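Long-range contacts in C-type lectin domain family 4, member a4 (Mus musculus, PDB 3VYJ), which probably acts as an immune pattern-recognition receptor of dendritic cells that binds carbohydrates, probably including mannose, with the help of calcium, this chain being its C-type lectin domain: residues H38-H43 and V124-K129; A68-W73 and Q95-C100. All blocks are in the same frame, centred on the assembly; numbering follows the deposited sequence.

Interaction 1 (H38-H43 and V124-K129); sequences HLVVIH and VCQVKK
His38 and Gln126 form an antiparallel hydrogen-bonded pair, their CA atoms 5.6 Å apart: His38 N donates to Gln126 O at 3.1 Å, and Gln126 N returns a bond to His38 O at 2.8 Å. One step on, Leu39 and Cys125 make the non-hydrogen-bonded pair, and beyond it a weak bond from Val40 N to Val124 O (2.9 Å) ends the short ladder. The side chains of His38 and Gln126 leave on the same face of the sheet. With CG between its backbone N and carbonyl carbon (chi1 57°), the His38 ring turns over the next residue, where ND1 donates to Leu39 O at 2.8 Å; this bond helps to fix the ring's rotation. Gln126 O lies over one ring face, offset toward the rim. The Gln126 chain runs extended past the ring, CG 3.4 Å from His38 CE1, and its amide, turned 83° from the imidazole, reaches the backbone of Val41. Val40 CG1 packs on Val124 CB at 3.8 Å, on the Gln126 side of strand 121-128. Helix 25-34 packs on Leu39, and its Cys32 is disulfide-bonded to Cys125. This is the C-type lectin pattern: a long-range disulfide ties C-terminal strand to first helix.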
loop_
_atom_site.group_PDB
_atom_site.type_symbol
_atom_site.label_atom_id
_atom_site.label_comp_id
_atom_site.label_asym_id
_atom_site.label_seq_id
_atom_site.Cartn_x
_atom_site.Cartn_y
_atom_site.Cartn_z
ATOM N N HIS A 38 10.512 -1.079 0.411
ATOM C CA HIS A 38 9.469 -1.874 1.075
ATOM C C HIS A 38 8.114 -1.411 0.611
ATOM O O HIS A 38 7.981 -0.286 0.074
ATOM C CB HIS A 38 9.570 -1.738 2.598
ATOM C CG HIS A 38 9.472 -0.311 3.081
ATOM N ND1 HIS A 38 8.278 0.318 3.275
ATOM C CD2 HIS A 38 10.463 0.622 3.391
ATOM C CE1 HIS A 38 8.500 1.582 3.701
ATOM N NE2 HIS A 38 9.840 1.769 3.765
ATOM N N LEU A 39 7.089 -2.253 0.803
ATOM C CA LEU A 39 5.724 -1.871 0.406
ATOM C C LEU A 39 5.331 -0.591 1.116
ATOM O O LEU A 39 5.795 -0.320 2.240
ATOM C CB LEU A 39 4.690 -2.976 0.646
ATOM C CG LEU A 39 4.743 -4.157 -0.326
ATOM C CD1 LEU A 39 3.901 -5.304 0.217
ATOM C CD2 LEU A 39 4.260 -3.795 -1.722
ATOM N N VAL A 40 4.475 0.198 0.468
ATOM C CA VAL A 40 4.330 1.618 0.850
ATOM C C VAL A 40 3.666 1.792 2.217
ATOM O O VAL A 40 2.755 1.046 2.575
ATOM C CB VAL A 40 3.609 2.437 -0.267
ATOM C CG1 VAL A 40 2.192 1.912 -0.524
ATOM C CG2 VAL A 40 3.598 3.909 0.080
ATOM N N VAL A 41 4.121 2.792 2.955
ATOM C CA VAL A 41 3.614 3.126 4.271
ATOM C C VAL A 41 3.025 4.541 4.142
ATOM O O VAL A 41 3.743 5.480 3.825
ATOM C CB VAL A 41 4.769 3.088 5.319
ATOM C CG1 VAL A 41 4.313 3.680 6.644
ATOM C CG2 VAL A 41 5.254 1.637 5.531
ATOM N N ILE A 42 1.719 4.679 4.341
ATOM C CA ILE A 42 1.010 5.930 4.044
ATOM C C ILE A 42 0.666 6.622 5.350
ATOM O O ILE A 42 -0.095 6.094 6.143
ATOM C CB ILE A 42 -0.268 5.654 3.227
ATOM C CG1 ILE A 42 0.097 5.026 1.874
ATOM C CG2 ILE A 42 -1.065 6.938 3.031
ATOM C CD1 ILE A 42 -1.050 4.320 1.179
ATOM N N HIS A 43 1.263 7.787 5.597
ATOM C CA HIS A 43 1.053 8.504 6.858
ATOM C C HIS A 43 0.230 9.767 6.773
ATOM O O HIS A 43 -0.068 10.374 7.805
ATOM C CB HIS A 43 2.386 8.815 7.535
ATOM C CG HIS A 43 2.940 7.658 8.336
ATOM N ND1 HIS A 43 2.267 7.099 9.361
ATOM C CD2 HIS A 43 4.139 6.955 8.221
ATOM C CE1 HIS A 43 2.997 6.090 9.879
ATOM N NE2 HIS A 43 4.142 6.004 9.182
ATOM N N VAL A 124 2.794 -1.065 -4.552
ATOM C CA VAL A 124 3.616 0.151 -4.582
ATOM C C VAL A 124 4.728 0.043 -3.536
ATOM O O VAL A 124 4.425 -0.230 -2.358
ATOM C CB VAL A 124 2.747 1.380 -4.248
ATOM C CG1 VAL A 124 3.558 2.677 -4.319
ATOM C CG2 VAL A 124 1.521 1.409 -5.161
ATOM N N CYS A 125 5.992 0.235 -3.971
ATOM C CA CYS A 125 7.177 0.246 -3.115
ATOM C C CYS A 125 7.556 1.673 -2.802
ATOM O O CYS A 125 7.254 2.589 -3.586
ATOM C CB CYS A 125 8.380 -0.426 -3.804
ATOM S SG CYS A 125 8.064 -2.045 -4.538
ATOM N N GLN A 126 8.215 1.876 -1.658
ATOM C CA GLN A 126 8.810 3.163 -1.317
ATOM C C GLN A 126 10.173 3.004 -0.684
ATOM O O GLN A 126 10.474 1.974 -0.080
ATOM C CB GLN A 126 7.912 4.037 -0.423
ATOM C CG GLN A 126 7.931 3.675 1.048
ATOM C CD GLN A 126 6.996 4.511 1.905
ATOM O OE1 GLN A 126 6.257 5.363 1.426
ATOM N NE2 GLN A 126 7.046 4.277 3.183
ATOM N N VAL A 127 10.988 4.047 -0.835
ATOM C CA VAL A 127 12.338 4.103 -0.304
ATOM C C VAL A 127 12.633 5.575 -0.028
ATOM O O VAL A 127 12.043 6.462 -0.663
ATOM C CB VAL A 127 13.348 3.478 -1.293
ATOM C CG1 VAL A 127 13.525 4.333 -2.549
ATOM C CG2 VAL A 127 14.697 3.198 -0.616
ATOM N N LYS A 128 13.489 5.843 0.951
ATOM C CA LYS A 128 13.877 7.195 1.291
ATOM C C LYS A 128 14.612 7.837 0.123
ATOM O O LYS A 128 15.457 7.206 -0.518
ATOM C CB LYS A 128 14.784 7.171 2.517
ATOM C CG LYS A 128 14.530 8.293 3.507
ATOM C CD LYS A 128 14.208 7.745 4.907
ATOM C CE LYS A 128 12.997 6.801 4.904
ATOM N NZ LYS A 128 12.259 6.710 6.201
ATOM N N LYS A 129 14.250 9.079 -0.183
ATOM C CA LYS A 129 15.027 9.901 -1.093
ATOM C C LYS A 129 16.063 10.583 -0.212
ATOM O O LYS A 129 17.243 10.369 -0.390
ATOM C CB LYS A 129 14.136 10.963 -1.737
ATOM C CG LYS A 129 14.705 11.667 -2.963
ATOM C CD LYS A 129 13.743 12.784 -3.362
ATOM C CE LYS A 129 14.141 13.500 -4.643
ATOM N NZ LYS A 129 15.436 14.227 -4.495
#

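Interaction 2 (A68-W73 and Q95-C100); sequences AGQRQW and QDWERC
Asp96 meets Arg71 first: its O lies over one guanidinium face, 3.2 Å from Arg71 NH2 but badly angled for a bond, while OD1 makes a long salt bridge to NH2 at 3.8 Å. OD1 also accepts from Glu98 N in an Asx turn. Trp97 places its CA over that guanidinium face too, and its six-membered ring meets Gln70 obliquely, the amide 16° from parallel with it; Gln70 OE1 comes within 3.6 Å of Trp97 CZ3. Glu98 points its CB away from segment 68-73 and offers its carbonyl instead: Arg71 grips Glu98 O end-on, NH1 at 2.9 Å and NH2 at 3.1 Å, with the oxygen in the guanidinium plane. Trp73 CZ2 lies over the centre of the opposite face and Asp67 salt-bridges NH1, fixing the group's position and tilt. Arg99, extended from CG to NE, also grips Gly69 O end-on, NH1 at 2.9 Å and NH2 at 3.2 Å, the oxygen a little off the guanidinium plane; NH1 also donates to Asp67 O. Arg99 O is 3.4 Å from Trp73 CZ3. Glu98 of the calcium site and Asp96, beside the ligand Asp114, place this at the calcium-dependent sugar-binding site of C-type lectins.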
loop_
_atom_site.group_PDB
_atom_site.type_symbol
_atom_site.label_atom_id
_atom_site.label_comp_id
_atom_site.label_asym_id
_atom_site.label_seq_id
_atom_site.Cartn_x
_atom_site.Cartn_y
_atom_site.Cartn_z
ATOM N N ALA A 68 -1.451 -7.427 12.683
ATOM C CA ALA A 68 -0.507 -8.235 13.455
ATOM C C ALA A 68 -1.167 -9.036 14.605
ATOM O O ALA A 68 -0.485 -9.727 15.362
ATOM C CB ALA A 68 0.580 -7.343 14.017
ATOM N N GLY A 69 -2.486 -8.955 14.740
ATOM C CA GLY A 69 -3.144 -9.637 15.845
ATOM C C GLY A 69 -4.631 -9.648 15.671
ATOM O O GLY A 69 -5.147 -10.209 14.710
ATOM N N GLN A 70 -5.327 -9.014 16.605
ATOM C CA GLN A 70 -6.780 -9.006 16.613
ATOM C C GLN A 70 -7.206 -7.608 16.141
ATOM O O GLN A 70 -7.480 -6.736 16.950
ATOM C CB GLN A 70 -7.292 -9.333 18.038
ATOM C CG GLN A 70 -8.790 -9.608 18.192
ATOM C CD GLN A 70 -9.222 -10.936 17.587
ATOM O OE1 GLN A 70 -8.629 -11.411 16.617
ATOM N NE2 GLN A 70 -10.262 -11.551 18.161
ATOM N N ARG A 71 -7.227 -7.400 14.823
ATOM C CA ARG A 71 -7.321 -6.038 14.236
ATOM C C ARG A 71 -6.360 -5.066 14.899
ATOM O O ARG A 71 -6.777 -4.015 15.361
ATOM C CB ARG A 71 -8.759 -5.485 14.271
ATOM C CG ARG A 71 -9.423 -5.366 12.905
ATOM C CD ARG A 71 -9.420 -6.696 12.198
ATOM N NE ARG A 71 -9.901 -6.633 10.818
ATOM C CZ ARG A 71 -9.295 -7.244 9.806
ATOM N NH1 ARG A 71 -8.150 -7.892 10.012
ATOM N NH2 ARG A 71 -9.811 -7.183 8.581
ATOM N N GLN A 72 -5.093 -5.462 14.995
ATOM C CA GLN A 72 -4.027 -4.612 15.527
ATOM C C GLN A 72 -3.115 -4.300 14.339
ATOM O O GLN A 72 -2.122 -5.013 14.071
ATOM C CB GLN A 72 -3.230 -5.320 16.644
ATOM C CG GLN A 72 -3.972 -5.545 17.968
ATOM C CD GLN A 72 -3.366 -6.694 18.772
ATOM O OE1 GLN A 72 -3.830 -7.820 18.691
ATOM N NE2 GLN A 72 -2.301 -6.422 19.500
ATOM N N TRP A 73 -3.476 -3.245 13.608
ATOM C CA TRP A 73 -2.761 -2.870 12.384
ATOM C C TRP A 73 -1.382 -2.364 12.640
ATOM O O TRP A 73 -1.188 -1.505 13.494
ATOM C CB TRP A 73 -3.588 -1.854 11.611
ATOM C CG TRP A 73 -4.920 -2.432 11.199
ATOM C CD1 TRP A 73 -6.157 -2.196 11.784
ATOM C CD2 TRP A 73 -5.179 -3.392 10.109
ATOM N NE1 TRP A 73 -7.141 -2.920 11.148
ATOM C CE2 TRP A 73 -6.623 -3.657 10.133
ATOM C CE3 TRP A 73 -4.389 -4.026 9.142
ATOM C CZ2 TRP A 73 -7.233 -4.525 9.228
ATOM C CZ3 TRP A 73 -5.004 -4.905 8.243
ATOM C CH2 TRP A 73 -6.398 -5.143 8.279
ATOM N N GLN A 95 -15.569 -6.385 7.937
ATOM C CA GLN A 95 -16.376 -7.463 7.352
ATOM C C GLN A 95 -15.823 -8.868 7.607
ATOM O O GLN A 95 -16.578 -9.841 7.587
ATOM C CB GLN A 95 -16.559 -7.255 5.845
ATOM C CG GLN A 95 -17.077 -5.876 5.466
ATOM C CD GLN A 95 -18.267 -5.459 6.310
ATOM O OE1 GLN A 95 -19.317 -6.106 6.284
ATOM N NE2 GLN A 95 -18.105 -4.379 7.079
ATOM N N ASP A 96 -14.514 -8.979 7.828
ATOM C CA ASP A 96 -13.853 -10.282 7.914
ATOM C C ASP A 96 -12.524 -10.124 8.668
ATOM O O ASP A 96 -12.257 -9.070 9.222
ATOM C CB ASP A 96 -13.634 -10.864 6.507
ATOM C CG ASP A 96 -12.720 -9.981 5.638
ATOM O OD1 ASP A 96 -11.913 -9.218 6.201
ATOM O OD2 ASP A 96 -12.801 -10.047 4.395
ATOM N N TRP A 97 -11.690 -11.155 8.688
ATOM C CA TRP A 97 -10.452 -11.076 9.470
ATOM C C TRP A 97 -9.206 -11.070 8.628
ATOM O O TRP A 97 -8.101 -11.282 9.143
ATOM C CB TRP A 97 -10.394 -12.221 10.481
ATOM C CG TRP A 97 -11.466 -12.146 11.550
ATOM C CD1 TRP A 97 -12.644 -12.888 11.624
ATOM C CD2 TRP A 97 -11.480 -11.280 12.747
ATOM N NE1 TRP A 97 -13.368 -12.549 12.747
ATOM C CE2 TRP A 97 -12.728 -11.595 13.465
ATOM C CE3 TRP A 97 -10.621 -10.317 13.274
ATOM C CZ2 TRP A 97 -13.076 -10.956 14.657
ATOM C CZ3 TRP A 97 -10.986 -9.673 14.469
ATOM C CH2 TRP A 97 -12.183 -9.989 15.145
ATOM N N GLU A 98 -9.351 -10.841 7.324
ATOM C CA GLU A 98 -8.180 -10.908 6.435
ATOM C C GLU A 98 -7.125 -9.892 6.847
ATOM O O GLU A 98 -7.451 -8.818 7.341
ATOM C CB GLU A 98 -8.578 -10.787 4.957
ATOM C CG GLU A 98 -9.568 -11.852 4.489
ATOM C CD GLU A 98 -9.032 -13.288 4.548
ATOM O OE1 GLU A 98 -7.794 -13.506 4.572
ATOM O OE2 GLU A 98 -9.864 -14.226 4.549
ATOM N N ARG A 99 -5.862 -10.241 6.653
ATOM C CA ARG A 99 -4.755 -9.518 7.304
ATOM C C ARG A 99 -4.021 -8.470 6.464
ATOM O O ARG A 99 -3.332 -7.619 7.027
ATOM C CB ARG A 99 -3.751 -10.529 7.889
ATOM C CG ARG A 99 -4.407 -11.444 8.940
ATOM C CD ARG A 99 -3.432 -12.322 9.729
ATOM N NE ARG A 99 -4.139 -12.916 10.877
ATOM C CZ ARG A 99 -4.299 -12.314 12.062
ATOM N NH1 ARG A 99 -3.763 -11.121 12.309
ATOM N NH2 ARG A 99 -4.958 -12.927 13.033
ATOM N N CYS A 100 -4.158 -8.550 5.135
ATOM C CA CYS A 100 -3.468 -7.645 4.179
ATOM C C CYS A 100 -4.403 -6.571 3.594
ATOM O O CYS A 100 -5.605 -6.612 3.809
ATOM C CB CYS A 100 -2.808 -8.452 3.052
ATOM S SG CYS A 100 -1.264 -9.255 3.560
#

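Overall arrangement
The sequence of interaction 2 falls between the two segments of interaction 1, and both lie in the one C-type lectin domain. Their centres are 21 Å apart and their nearest atoms about 7 Å, so they do not meet. Strand 61-67 connects them: it pairs in parallel with strand 121-128 of interaction 1 and antiparallel with strands 73-75 and 100-106, which adjoin the loops of interaction 2. Interaction 1 is buried, away from the calcium ligands; interaction 2 lies at the surface, its centre about 15 Å from that of the chain. A sulfate ion, probably from the crystallisation liquor, lies about 3 Å from the Glu98 side chain, nearest atoms. Each also includes one half of a disulfide, Cys32-Cys125 and Cys100-Cys117.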